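PDB 5EPA: SnoK from Streptomyces nogalater, which acts as a non-heme iron, 2-oxoglutarate-dependent carbocyclase in the biosynthesis of nogalamycin. Local coordinates for residues Pro111-Ser116 and Val239-Asp244; Ala245-Gly250 and Ser257-Gly262; Thr20-Leu25 and Ser101-Arg106. One frame throughout, in Å; residues are numbered along the deposited sequence.

Interaction 1 (Pro111-Ser116 and Val239-Asp244)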
ATOM      1  N   PRO A 111       7.739  -0.417  16.336  1.00 34.43           N
ATOM      2  CA  PRO A 111       6.760   0.661  16.416  1.00 33.58           C
ATOM      3  C   PRO A 111       6.538   1.345  15.063  1.00 31.47           C
ATOM      4  O   PRO A 111       7.480   1.517  14.292  1.00 30.87           O
ATOM      5  CB  PRO A 111       7.362   1.641  17.444  1.00 35.44           C
ATOM      6  CG  PRO A 111       8.395   0.843  18.182  1.00 37.17           C
ATOM      7  CD  PRO A 111       8.931  -0.129  17.146  1.00 36.49           C
ATOM      8  N   LEU A 112       5.290   1.713  14.812  1.00 29.70           N
ATOM      9  CA  LEU A 112       4.893   2.302  13.565  1.00 28.19           C
ATOM     10  C   LEU A 112       4.155   3.611  13.734  1.00 27.60           C
ATOM     11  O   LEU A 112       3.582   3.889  14.790  1.00 27.77           O
ATOM     12  CB  LEU A 112       3.971   1.370  12.829  1.00 27.36           C
ATOM     13  CG  LEU A 112       4.495  -0.023  12.482  1.00 27.57           C
ATOM     14  CD1 LEU A 112       3.341  -0.879  12.009  1.00 26.75           C
ATOM     15  CD2 LEU A 112       5.589   0.018  11.428  1.00 27.46           C
ATOM     16  N   ARG A 113       4.163   4.387  12.653  1.00 26.21           N
ATOM     17  CA  ARG A 113       3.297   5.549  12.509  1.00 25.95           C
ATOM     18  C   ARG A 113       2.580   5.439  11.183  1.00 25.11           C
ATOM     19  O   ARG A 113       3.080   4.841  10.257  1.00 23.84           O
ATOM     20  CB  ARG A 113       4.094   6.860  12.478  1.00 26.16           C
ATOM     21  CG  ARG A 113       4.661   7.349  13.793  1.00 27.08           C
ATOM     22  CD  ARG A 113       5.566   8.546  13.561  1.00 27.33           C
ATOM     23  NE  ARG A 113       6.183   8.961  14.809  1.00 28.57           N
ATOM     24  CZ  ARG A 113       5.576   9.693  15.746  1.00 29.74           C
ATOM     25  NH1 ARG A 113       4.296  10.081  15.599  1.00 29.12           N
ATOM     26  NH2 ARG A 113       6.235  10.022  16.857  1.00 30.91           N
ATOM     27  N   VAL A 114       1.431   6.102  11.082  1.00 25.47           N
ATOM     28  CA  VAL A 114       0.788   6.278   9.767  1.00 24.70           C
ATOM     29  C   VAL A 114       1.543   7.340   8.947  1.00 24.07           C
ATOM     30  O   VAL A 114       1.701   8.469   9.396  1.00 24.52           O
ATOM     31  CB  VAL A 114      -0.663   6.719   9.904  1.00 25.32           C
ATOM     32  CG1 VAL A 114      -1.298   6.873   8.534  1.00 24.74           C
ATOM     33  CG2 VAL A 114      -1.447   5.703  10.708  1.00 26.09           C
ATOM     34  N   TYR A 115       2.048   6.942   7.782  1.00 23.20           N
ATOM     35  CA  TYR A 115       2.717   7.847   6.862  1.00 23.10           C
ATOM     36  C   TYR A 115       1.689   8.533   5.989  1.00 22.93           C
ATOM     37  O   TYR A 115       1.724   9.747   5.815  1.00 23.02           O
ATOM     38  CB  TYR A 115       3.763   7.157   5.945  1.00 22.99           C
ATOM     39  CG  TYR A 115       4.144   8.051   4.778  1.00 23.05           C
ATOM     40  CD1 TYR A 115       4.800   9.229   4.984  1.00 23.93           C
ATOM     41  CD2 TYR A 115       3.756   7.765   3.497  1.00 23.11           C
ATOM     42  CE1 TYR A 115       5.112  10.095   3.944  1.00 23.80           C
ATOM     43  CE2 TYR A 115       4.080   8.616   2.439  1.00 23.28           C
ATOM     44  CZ  TYR A 115       4.747   9.807   2.696  1.00 23.78           C
ATOM     45  OH  TYR A 115       5.033  10.680   1.653  1.00 24.89           O
ATOM     46  N   SER A 116       0.804   7.747   5.408  1.00 22.87           N
ATOM     47  CA  SER A 116      -0.176   8.261   4.460  1.00 22.87           C
ATOM     48  C   SER A 116      -1.159   7.162   4.136  1.00 23.52           C
ATOM     49  O   SER A 116      -1.003   6.003   4.566  1.00 23.58           O
ATOM     50  CB  SER A 116       0.491   8.712   3.160  1.00 22.55           C
ATOM     51  OG  SER A 116      -0.401   9.458   2.367  1.00 22.17           O
ATOM     52  N   VAL A 239       0.082   3.284   4.337  1.00 23.65           N
ATOM     53  CA  VAL A 239       1.515   3.053   4.559  1.00 22.46           C
ATOM     54  C   VAL A 239       1.817   3.318   6.006  1.00 22.92           C
ATOM     55  O   VAL A 239       1.588   4.427   6.501  1.00 24.21           O
ATOM     56  CB  VAL A 239       2.373   3.946   3.682  1.00 22.17           C
ATOM     57  CG1 VAL A 239       3.823   3.752   3.994  1.00 22.36           C
ATOM     58  CG2 VAL A 239       2.117   3.657   2.213  1.00 21.54           C
ATOM     59  N   TYR A 240       2.243   2.280   6.707  1.00 22.63           N
ATOM     60  CA  TYR A 240       2.680   2.370   8.096  1.00 22.98           C
ATOM     61  C   TYR A 240       4.213   2.393   8.106  1.00 23.32           C
ATOM     62  O   TYR A 240       4.854   1.409   7.733  1.00 23.13           O
ATOM     63  CB  TYR A 240       2.168   1.189   8.907  1.00 23.41           C
ATOM     64  CG  TYR A 240       0.657   1.097   9.054  1.00 23.45           C
ATOM     65  CD1 TYR A 240      -0.015   1.914   9.946  1.00 24.21           C
ATOM     66  CD2 TYR A 240      -0.065   0.200   8.340  1.00 22.93           C
ATOM     67  CE1 TYR A 240      -1.372   1.845  10.088  1.00 24.53           C
ATOM     68  CE2 TYR A 240      -1.443   0.107   8.468  1.00 23.13           C
ATOM     69  CZ  TYR A 240      -2.100   0.929   9.338  1.00 23.92           C
ATOM     70  OH  TYR A 240      -3.478   0.845   9.494  1.00 23.80           O
ATOM     71  N   MET A 241       4.784   3.530   8.492  1.00 23.59           N
ATOM     72  CA  MET A 241       6.203   3.703   8.455  1.00 23.98           C
ATOM     73  C   MET A 241       6.813   3.436   9.807  1.00 25.57           C
ATOM     74  O   MET A 241       6.144   3.478  10.830  1.00 26.87           O
ATOM     75  CB  MET A 241       6.550   5.102   7.979  1.00 23.77           C
ATOM     76  CG  MET A 241       6.129   6.239   8.926  1.00 23.89           C
ATOM     77  SD  MET A 241       6.461   7.860   8.242  1.00 23.28           S
ATOM     78  CE  MET A 241       5.573   8.853   9.457  1.00 23.94           C
ATOM     79  N   ASP A 242       8.099   3.181   9.814  1.00 26.94           N
ATOM     80  CA  ASP A 242       8.866   3.119  11.039  1.00 28.92           C
ATOM     81  C   ASP A 242       8.607   4.394  11.859  1.00 29.35           C
ATOM     82  O   ASP A 242       8.578   5.513  11.312  1.00 28.84           O
ATOM     83  CB  ASP A 242      10.349   3.015  10.705  1.00 30.88           C
ATOM     84  CG  ASP A 242      10.687   1.732   9.904  1.00 31.93           C
ATOM     85  OD1 ASP A 242      10.958   0.692  10.553  1.00 35.14           O
ATOM     86  OD2 ASP A 242      10.716   1.738   8.643  1.00 31.91           O
ATOM     87  N   ALA A 243       8.425   4.236  13.166  1.00 29.77           N
ATOM     88  CA  ALA A 243       8.022   5.355  14.023  1.00 30.62           C
ATOM     89  C   ALA A 243       9.046   6.491  14.143  1.00 32.19           C
ATOM     90  O   ALA A 243       8.717   7.583  14.619  1.00 32.46           O
ATOM     91  CB  ALA A 243       7.647   4.848  15.393  1.00 31.31           C
ATOM     92  N   ASP A 244      10.282   6.230  13.743  1.00 33.33           N
ATOM     93  CA  ASP A 244      11.360   7.232  13.797  1.00 34.89           C
ATOM     94  C   ASP A 244      11.799   7.622  12.384  1.00 33.74           C
ATOM     95  O   ASP A 244      12.864   8.195  12.195  1.00 36.17           O
ATOM     96  CB  ASP A 244      12.564   6.705  14.605  1.00 37.63           C
ATOM     97  CG  ASP A 244      13.222   5.454  13.964  1.00 39.63           C
ATOM     98  OD1 ASP A 244      12.763   4.925  12.922  1.00 39.27           O
ATOM     99  OD2 ASP A 244      14.255   4.984  14.495  1.00 44.49           O
TER
HETATM  100  O   HOH W   1       8.419   8.428  17.410  1.00 42.25           O
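Arg113 and Met241 form the central hydrogen-bonded pair of two antiparallel strands, Arg113 N giving a nearly straight bond to Met241 O (2.8 Å, 166° at the hydrogen) and Met241 N answering to Arg113 O. The arginine chain, extended from CG to NE, reaches past the strand end, where Arg113 NE meets Ala243 O at 2.9 Å in the guanidinium plane. A water between NH2 and the same oxygen adds a second donor, while NH1 is bonded to Phe270 O. On the face that Arg113 and Met241 share, Met241 folds its CG between its own N and carbonyl carbon (chi1 66°), which sets SD against Tyr115 CB and 5.1 Å from the centre of the Tyr115 ring, an oblique Met-aromatic contact. Val239 is opposed by two residues, Tyr115 and Ser116, as in a classic beta bulge: Tyr115 N bonds to Val239 O, and Val239 N to Ser116 O. Val114 and Tyr240 share the other face, Val114 CG2 lying 3.9 Å from Tyr240 CE1. Leu112 crosses Tyr240 at about a right angle, CD1 against CB. The Tyr240 hydroxyl is bonded to Val95 O, and its ring packs on helix 98-108. Within the seven-stranded sheet of this cupin-clan fold, strand 233-242 runs between 112-122 and 148-153.

Interaction 2 (Ala245-Gly250 and Ser257-Gly262)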
ATOM      1  N   ALA A 245      10.957   7.378  11.392  1.00 31.29           N
ATOM      2  CA  ALA A 245      11.237   7.815  10.017  1.00 29.80           C
ATOM      3  C   ALA A 245      11.433   9.307   9.862  1.00 29.66           C
ATOM      4  O   ALA A 245      10.777  10.102  10.537  1.00 30.91           O
ATOM      5  CB  ALA A 245      10.126   7.395   9.105  1.00 28.54           C
ATOM      6  N   THR A 246      12.373   9.681   8.994  1.00 29.22           N
ATOM      7  CA  THR A 246      12.686  11.072   8.715  1.00 29.12           C
ATOM      8  C   THR A 246      12.514  11.399   7.248  1.00 28.38           C
ATOM      9  O   THR A 246      12.440  10.479   6.400  1.00 26.96           O
ATOM     10  CB  THR A 246      14.113  11.436   9.116  1.00 30.75           C
ATOM     11  OG1 THR A 246      15.042  10.662   8.370  1.00 30.90           O
ATOM     12  CG2 THR A 246      14.346  11.230  10.622  1.00 31.66           C
ATOM     13  N   TYR A 247      12.461  12.707   6.938  1.00 28.46           N
ATOM     14  CA  TYR A 247      12.142  13.192   5.582  1.00 28.21           C
ATOM     15  C   TYR A 247      13.371  13.193   4.645  1.00 29.50           C
ATOM     16  O   TYR A 247      14.474  13.586   5.011  1.00 29.78           O
ATOM     17  CB  TYR A 247      11.535  14.586   5.620  1.00 28.32           C
ATOM     18  CG  TYR A 247      11.453  15.257   4.288  1.00 27.92           C
ATOM     19  CD1 TYR A 247      10.867  14.628   3.203  1.00 27.24           C
ATOM     20  CD2 TYR A 247      11.998  16.503   4.095  1.00 29.00           C
ATOM     21  CE1 TYR A 247      10.829  15.230   1.959  1.00 27.14           C
ATOM     22  CE2 TYR A 247      11.955  17.127   2.868  1.00 29.15           C
ATOM     23  CZ  TYR A 247      11.384  16.474   1.801  1.00 28.34           C
ATOM     24  OH  TYR A 247      11.334  17.127   0.601  1.00 29.03           O
ATOM     25  N   ARG A 248      13.161  12.622   3.471  1.00 30.16           N
ATOM     26  CA  ARG A 248      14.202  12.563   2.437  1.00 32.23           C
ATOM     27  C   ARG A 248      13.630  13.014   1.111  1.00 30.57           C
ATOM     28  O   ARG A 248      12.695  12.358   0.620  1.00 29.72           O
ATOM     29  CB  ARG A 248      14.719  11.117   2.273  1.00 33.63           C
ATOM     30  CG  ARG A 248      15.890  11.034   1.332  1.00 36.16           C
ATOM     31  CD  ARG A 248      16.229   9.598   0.981  1.00 38.04           C
ATOM     32  NE  ARG A 248      17.429   9.560   0.152  1.00 41.85           N
ATOM     33  CZ  ARG A 248      18.120   8.456  -0.130  1.00 46.26           C
ATOM     34  NH1 ARG A 248      17.698   7.248   0.270  1.00 45.04           N
ATOM     35  NH2 ARG A 248      19.230   8.571  -0.861  1.00 49.75           N
ATOM     36  N   PRO A 249      14.173  14.091   0.539  1.00 30.49           N
ATOM     37  CA  PRO A 249      13.571  14.655  -0.651  1.00 30.69           C
ATOM     38  C   PRO A 249      13.538  13.680  -1.798  1.00 30.68           C
ATOM     39  O   PRO A 249      14.468  12.889  -1.989  1.00 30.45           O
ATOM     40  CB  PRO A 249      14.488  15.801  -1.011  1.00 31.55           C
ATOM     41  CG  PRO A 249      15.029  16.232   0.281  1.00 32.51           C
ATOM     42  CD  PRO A 249      15.211  14.967   1.073  1.00 32.19           C
ATOM     43  N   GLY A 250      12.425  13.695  -2.500  1.00 30.57           N
ATOM     44  CA  GLY A 250      12.240  12.753  -3.579  1.00 31.16           C
ATOM     45  C   GLY A 250      10.988  13.012  -4.335  1.00 30.05           C
ATOM     46  O   GLY A 250      10.278  13.991  -4.077  1.00 26.99           O
ATOM     47  N   SER A 257       6.327  20.082   1.969  1.00 33.49           N
ATOM     48  CA  SER A 257       7.051  21.341   1.841  1.00 35.74           C
ATOM     49  C   SER A 257       7.406  22.006   3.167  1.00 37.66           C
ATOM     50  O   SER A 257       8.390  22.737   3.247  1.00 39.06           O
ATOM     51  CB  SER A 257       6.237  22.340   1.017  1.00 36.69           C
ATOM     52  OG  SER A 257       4.973  22.550   1.624  1.00 36.22           O
ATOM     53  N   ARG A 258       6.613  21.773   4.200  1.00 38.94           N
ATOM     54  CA  ARG A 258       6.870  22.421   5.511  1.00 42.21           C
ATOM     55  C   ARG A 258       8.078  21.799   6.211  1.00 40.99           C
ATOM     56  O   ARG A 258       8.587  22.349   7.157  1.00 42.64           O
ATOM     57  CB  ARG A 258       5.616  22.389   6.419  1.00 44.38           C
ATOM     58  CG  ARG A 258       5.216  20.973   6.847  1.00 49.55           C
ATOM     59  CD  ARG A 258       3.731  20.785   7.170  1.00 51.92           C
ATOM     60  NE  ARG A 258       3.414  19.390   7.557  1.00 54.56           N
ATOM     61  CZ  ARG A 258       3.303  18.359   6.710  1.00 58.08           C
ATOM     62  NH1 ARG A 258       3.487  18.537   5.398  1.00 61.24           N
ATOM     63  NH2 ARG A 258       3.012  17.140   7.164  1.00 57.61           N
ATOM     64  N   LEU A 259       8.555  20.651   5.731  1.00 39.39           N
ATOM     65  CA  LEU A 259       9.673  19.957   6.399  1.00 39.07           C
ATOM     66  C   LEU A 259      11.036  20.228   5.756  1.00 39.90           C
ATOM     67  O   LEU A 259      11.131  20.527   4.571  1.00 39.30           O
ATOM     68  CB  LEU A 259       9.452  18.447   6.410  1.00 36.19           C
ATOM     69  CG  LEU A 259       8.183  17.907   7.033  1.00 34.62           C
ATOM     70  CD1 LEU A 259       8.217  16.398   6.875  1.00 33.30           C
ATOM     71  CD2 LEU A 259       8.054  18.272   8.493  1.00 35.25           C
ATOM     72  N   SER A 260      12.078  20.104   6.562  1.00 40.55           N
ATOM     73  CA  SER A 260      13.454  20.133   6.076  1.00 41.14           C
ATOM     74  C   SER A 260      14.028  18.718   6.049  1.00 40.44           C
ATOM     75  O   SER A 260      13.650  17.871   6.861  1.00 39.42           O
ATOM     76  CB  SER A 260      14.328  20.995   6.998  1.00 42.50           C
ATOM     77  OG  SER A 260      13.905  22.326   7.013  1.00 42.42           O
ATOM     78  N   PRO A 261      14.971  18.456   5.138  1.00 41.52           N
ATOM     79  CA  PRO A 261      15.604  17.135   5.093  1.00 40.81           C
ATOM     80  C   PRO A 261      16.109  16.651   6.443  1.00 40.39           C
ATOM     81  O   PRO A 261      16.743  17.429   7.174  1.00 42.93           O
ATOM     82  CB  PRO A 261      16.798  17.358   4.163  1.00 42.21           C
ATOM     83  CG  PRO A 261      16.340  18.442   3.244  1.00 42.35           C
ATOM     84  CD  PRO A 261      15.397  19.313   4.017  1.00 42.42           C
ATOM     85  N   GLY A 262      15.811  15.400   6.779  1.00 37.51           N
ATOM     86  CA  GLY A 262      16.219  14.834   8.053  1.00 37.81           C
ATOM     87  C   GLY A 262      15.242  15.077   9.198  1.00 37.62           C
ATOM     88  O   GLY A 262      15.389  14.507  10.266  1.00 37.85           O
TER
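Tyr247 is the buried centre of this contact, and Leu259, Ser260 and Pro261 pass along one edge of its ring. Its first torsion (chi1 168°) places CG opposite the backbone N, and the ring meets that loop with Tyr247 CD2 3.5 Å from Ser260 O, so the carbonyl oxygen abuts the rim of the ring. Leu259 closes in beside it, Leu259 CD1 reaching Tyr247 CB at 4.0 Å and its own CB meeting CD2. The backbone supplies the one hydrogen bond between the segments, Gly262 N to Tyr247 O, at 2.9 Å and almost straight (172°). Tyr247 belongs to a short strand of few bonds near residues 246-247 that pairs antiparallel with 141-142 beyond the main sheet; the chain leaving it turns back alongside the tyrosine, whose hydroxyl is bonded to Asp253 of the intervening loop. With an alanine here, Asp253 would probably lose its hydroxyl partner and a gap would be likely to open beside Leu259 and Ser260. At the other end of the contact, Thr246 CG2 lies 3.5 Å from Gly262 O. The solvent side is looser: two exposed proline rings cross at about a right angle, touching only where Pro249 CG lies 3.9 Å from Pro261 CG.

Interaction 3 (Thr20-Leu25 and Ser101-Arg106)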
ATOM      1  N   THR A  20     -10.560 -12.106  11.429  1.00 35.35           N
ATOM      2  CA  THR A  20      -9.194 -12.083  11.933  1.00 35.08           C
ATOM      3  C   THR A  20      -8.936 -10.749  12.656  1.00 34.19           C
ATOM      4  O   THR A  20      -9.218  -9.679  12.123  1.00 33.85           O
ATOM      5  CB  THR A  20      -8.144 -12.254  10.834  1.00 34.07           C
ATOM      6  OG1 THR A  20      -8.493 -13.362   9.997  1.00 35.57           O
ATOM      7  CG2 THR A  20      -6.793 -12.506  11.459  1.00 34.20           C
ATOM      8  N   THR A  21      -8.394 -10.838  13.859  1.00 34.25           N
ATOM      9  CA  THR A  21      -8.144  -9.679  14.696  1.00 34.93           C
ATOM     10  C   THR A  21      -6.654  -9.647  15.036  1.00 35.52           C
ATOM     11  O   THR A  21      -5.952 -10.641  14.841  1.00 35.52           O
ATOM     12  CB  THR A  21      -8.898  -9.774  16.032  1.00 35.67           C
ATOM     13  OG1 THR A  21      -8.446 -10.940  16.742  1.00 36.36           O
ATOM     14  CG2 THR A  21     -10.406  -9.853  15.833  1.00 36.34           C
ATOM     15  N   ALA A  22      -6.200  -8.546  15.621  1.00 35.44           N
ATOM     16  CA  ALA A  22      -4.820  -8.474  16.088  1.00 36.92           C
ATOM     17  C   ALA A  22      -4.514  -9.525  17.142  1.00 39.85           C
ATOM     18  O   ALA A  22      -3.406 -10.026  17.238  1.00 40.03           O
ATOM     19  CB  ALA A  22      -4.522  -7.099  16.653  1.00 37.09           C
ATOM     20  N   GLU A  23      -5.506  -9.840  17.959  1.00 43.30           N
ATOM     21  CA  GLU A  23      -5.332 -10.759  19.073  1.00 47.69           C
ATOM     22  C   GLU A  23      -5.231 -12.209  18.587  1.00 45.72           C
ATOM     23  O   GLU A  23      -4.492 -12.989  19.155  1.00 45.32           O
ATOM     24  CB  GLU A  23      -6.512 -10.621  20.076  1.00 52.70           C
ATOM     25  CG  GLU A  23      -6.360 -11.405  21.377  1.00 59.24           C
ATOM     26  CD  GLU A  23      -6.946 -12.845  21.330  1.00 66.78           C
ATOM     27  OE1 GLU A  23      -7.809 -13.198  20.483  1.00 66.63           O
ATOM     28  OE2 GLU A  23      -6.516 -13.676  22.165  1.00 76.67           O
ATOM     29  N   ASN A  24      -6.037 -12.590  17.592  1.00 44.01           N
ATOM     30  CA  ASN A  24      -6.124 -14.015  17.183  1.00 43.01           C
ATOM     31  C   ASN A  24      -5.249 -14.332  15.964  1.00 41.12           C
ATOM     32  O   ASN A  24      -5.224 -15.443  15.479  1.00 40.11           O
ATOM     33  CB  ASN A  24      -7.599 -14.463  16.969  1.00 43.02           C
ATOM     34  CG  ASN A  24      -8.229 -13.898  15.696  1.00 41.94           C
ATOM     35  OD1 ASN A  24      -7.550 -13.493  14.759  1.00 40.89           O
ATOM     36  ND2 ASN A  24      -9.536 -13.874  15.661  1.00 42.76           N
ATOM     37  N   LEU A  25      -4.580 -13.315  15.445  1.00 39.93           N
ATOM     38  CA  LEU A  25      -3.644 -13.500  14.339  1.00 39.02           C
ATOM     39  C   LEU A  25      -2.648 -14.618  14.663  1.00 39.04           C
ATOM     40  O   LEU A  25      -2.031 -14.615  15.731  1.00 38.90           O
ATOM     41  CB  LEU A  25      -2.909 -12.189  14.093  1.00 38.79           C
ATOM     42  CG  LEU A  25      -1.825 -12.189  13.005  1.00 38.50           C
ATOM     43  CD1 LEU A  25      -2.420 -12.112  11.612  1.00 37.50           C
ATOM     44  CD2 LEU A  25      -0.883 -11.011  13.226  1.00 38.34           C
ATOM     45  N   SER A 101      -4.454  -1.904  12.182  1.00 26.55           N
ATOM     46  CA  SER A 101      -3.209  -1.277  12.600  1.00 25.92           C
ATOM     47  C   SER A 101      -2.537  -2.160  13.630  1.00 26.61           C
ATOM     48  O   SER A 101      -1.321  -2.256  13.671  1.00 26.35           O
ATOM     49  CB  SER A 101      -3.416   0.169  13.140  1.00 26.20           C
ATOM     50  OG  SER A 101      -4.181   0.186  14.313  1.00 27.01           O
ATOM     51  N   GLY A 102      -3.318  -2.828  14.455  1.00 27.64           N
ATOM     52  CA  GLY A 102      -2.738  -3.774  15.419  1.00 29.35           C
ATOM     53  C   GLY A 102      -2.070  -4.997  14.752  1.00 29.63           C
ATOM     54  O   GLY A 102      -1.042  -5.495  15.216  1.00 29.96           O
ATOM     55  N   ILE A 103      -2.670  -5.477  13.665  1.00 28.80           N
ATOM     56  CA  ILE A 103      -2.075  -6.560  12.891  1.00 28.56           C
ATOM     57  C   ILE A 103      -0.791  -6.072  12.246  1.00 28.02           C
ATOM     58  O   ILE A 103       0.201  -6.763  12.267  1.00 27.82           O
ATOM     59  CB  ILE A 103      -3.056  -7.102  11.813  1.00 27.95           C
ATOM     60  CG1 ILE A 103      -4.166  -7.911  12.496  1.00 28.56           C
ATOM     61  CG2 ILE A 103      -2.326  -7.981  10.801  1.00 27.35           C
ATOM     62  CD1 ILE A 103      -5.369  -8.134  11.613  1.00 28.58           C
ATOM     63  N   ALA A 104      -0.821  -4.866  11.697  1.00 28.29           N
ATOM     64  CA  ALA A 104       0.381  -4.272  11.076  1.00 28.75           C
ATOM     65  C   ALA A 104       1.543  -4.211  12.043  1.00 29.83           C
ATOM     66  O   ALA A 104       2.660  -4.569  11.713  1.00 29.42           O
ATOM     67  CB  ALA A 104       0.088  -2.864  10.599  1.00 28.48           C
ATOM     68  N   LEU A 105       1.226  -3.840  13.266  1.00 30.68           N
ATOM     69  CA  LEU A 105       2.207  -3.782  14.322  1.00 32.76           C
ATOM     70  C   LEU A 105       2.822  -5.152  14.633  1.00 33.01           C
ATOM     71  O   LEU A 105       4.034  -5.280  14.846  1.00 33.70           O
ATOM     72  CB  LEU A 105       1.556  -3.172  15.578  1.00 34.06           C
ATOM     73  CG  LEU A 105       2.440  -2.602  16.656  1.00 36.30           C
ATOM     74  CD1 LEU A 105       3.368  -1.531  16.087  1.00 36.74           C
ATOM     75  CD2 LEU A 105       1.574  -1.994  17.761  1.00 37.21           C
ATOM     76  N   ARG A 106       1.993  -6.171  14.699  1.00 32.99           N
ATOM     77  CA  ARG A 106       2.488  -7.527  14.975  1.00 33.34           C
ATOM     78  C   ARG A 106       3.341  -8.048  13.825  1.00 31.89           C
ATOM     79  O   ARG A 106       4.357  -8.683  14.030  1.00 31.93           O
ATOM     80  CB  ARG A 106       1.329  -8.476  15.293  1.00 34.69           C
ATOM     81  CG  ARG A 106       0.779  -8.254  16.695  1.00 36.93           C
ATOM     82  CD  ARG A 106      -0.064  -9.390  17.263  1.00 39.00           C
ATOM     83  NE  ARG A 106       0.590 -10.691  17.116  1.00 42.03           N
ATOM     84  CZ  ARG A 106      -0.013 -11.880  17.234  1.00 44.32           C
ATOM     85  NH1 ARG A 106      -1.312 -11.970  17.499  1.00 44.46           N
ATOM     86  NH2 ARG A 106       0.706 -12.996  17.085  1.00 46.90           N
TER
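An ST motif shapes the N-terminal turn that rests on helix 98-108: Thr21 OG1 accepts from Asn24 N, and Asn24 OD1 in return takes the Thr21 N-H at 2.9 Å, so each residue's side chain binds the other's backbone. The turn presents Ala22 and Leu25 to the helix, along with the carbonyl oxygens that Arg106 grips. Arg106 bends at chi3 (49°), and this kink carries its guanidinium round to the turn. Arg106 NH1 donates to Ala22 O at 2.9 Å, nearly in line with the carbonyl bond and close to the guanidinium plane, and it makes a second, weak bond to Leu25 O (3.3 Å). Leu25 comes to meet the arginine from the opposite direction; its CD2 sits over the centre of one guanidinium face, 4.1 Å above the plane, and also packs on Arg106 CB. The group is thus held at an edge by a carbonyl and covered on one face by a methyl. Closer to the start of the segment, Ala22 CB lies 3.7 Å from Gly102 C, and a side chain at the glycine would collide with that methyl, which shows how near the turn lies to the helix backbone. Ile103 packs on both residues, Ile103 CG1 3.7 Å from Ala22 CA and its CG2 against Leu25 CD2. Glu99, a turn earlier on the same helix, accepts from Ala22 N. Helix 98-108 lies against the main sheet, where Ile103 and Ala104 touch Phe215 of strand 213-217, and the turn also reaches the sheet's edge strand 38-41, Thr20 and Leu25 leaning on Ile41.

Interactions 1 and 3 are joined directly through helix 98-108: Tyr240 OH lies 3.7 Å from Ser101 CB, and Leu112 CD1 is 3.8 Å from Ala104 O, so the helix that receives the N-terminal turn also packs on the paired strands. Interaction 2 continues the chain from interaction 1, the segments 239-244 and 245-250 adjoining, with centres 14 Å apart; it stands about 13 Å from interaction 3 at the nearest atoms. Interaction 1 comes closest to the active site, the Val239 side chain being about 6 Å from bound 2-oxoglutarate and about 8 Å from the iron. The Ile103 side chain of interaction 3 is about 12 Å from that of Trp151, which binds 2-oxoglutarate.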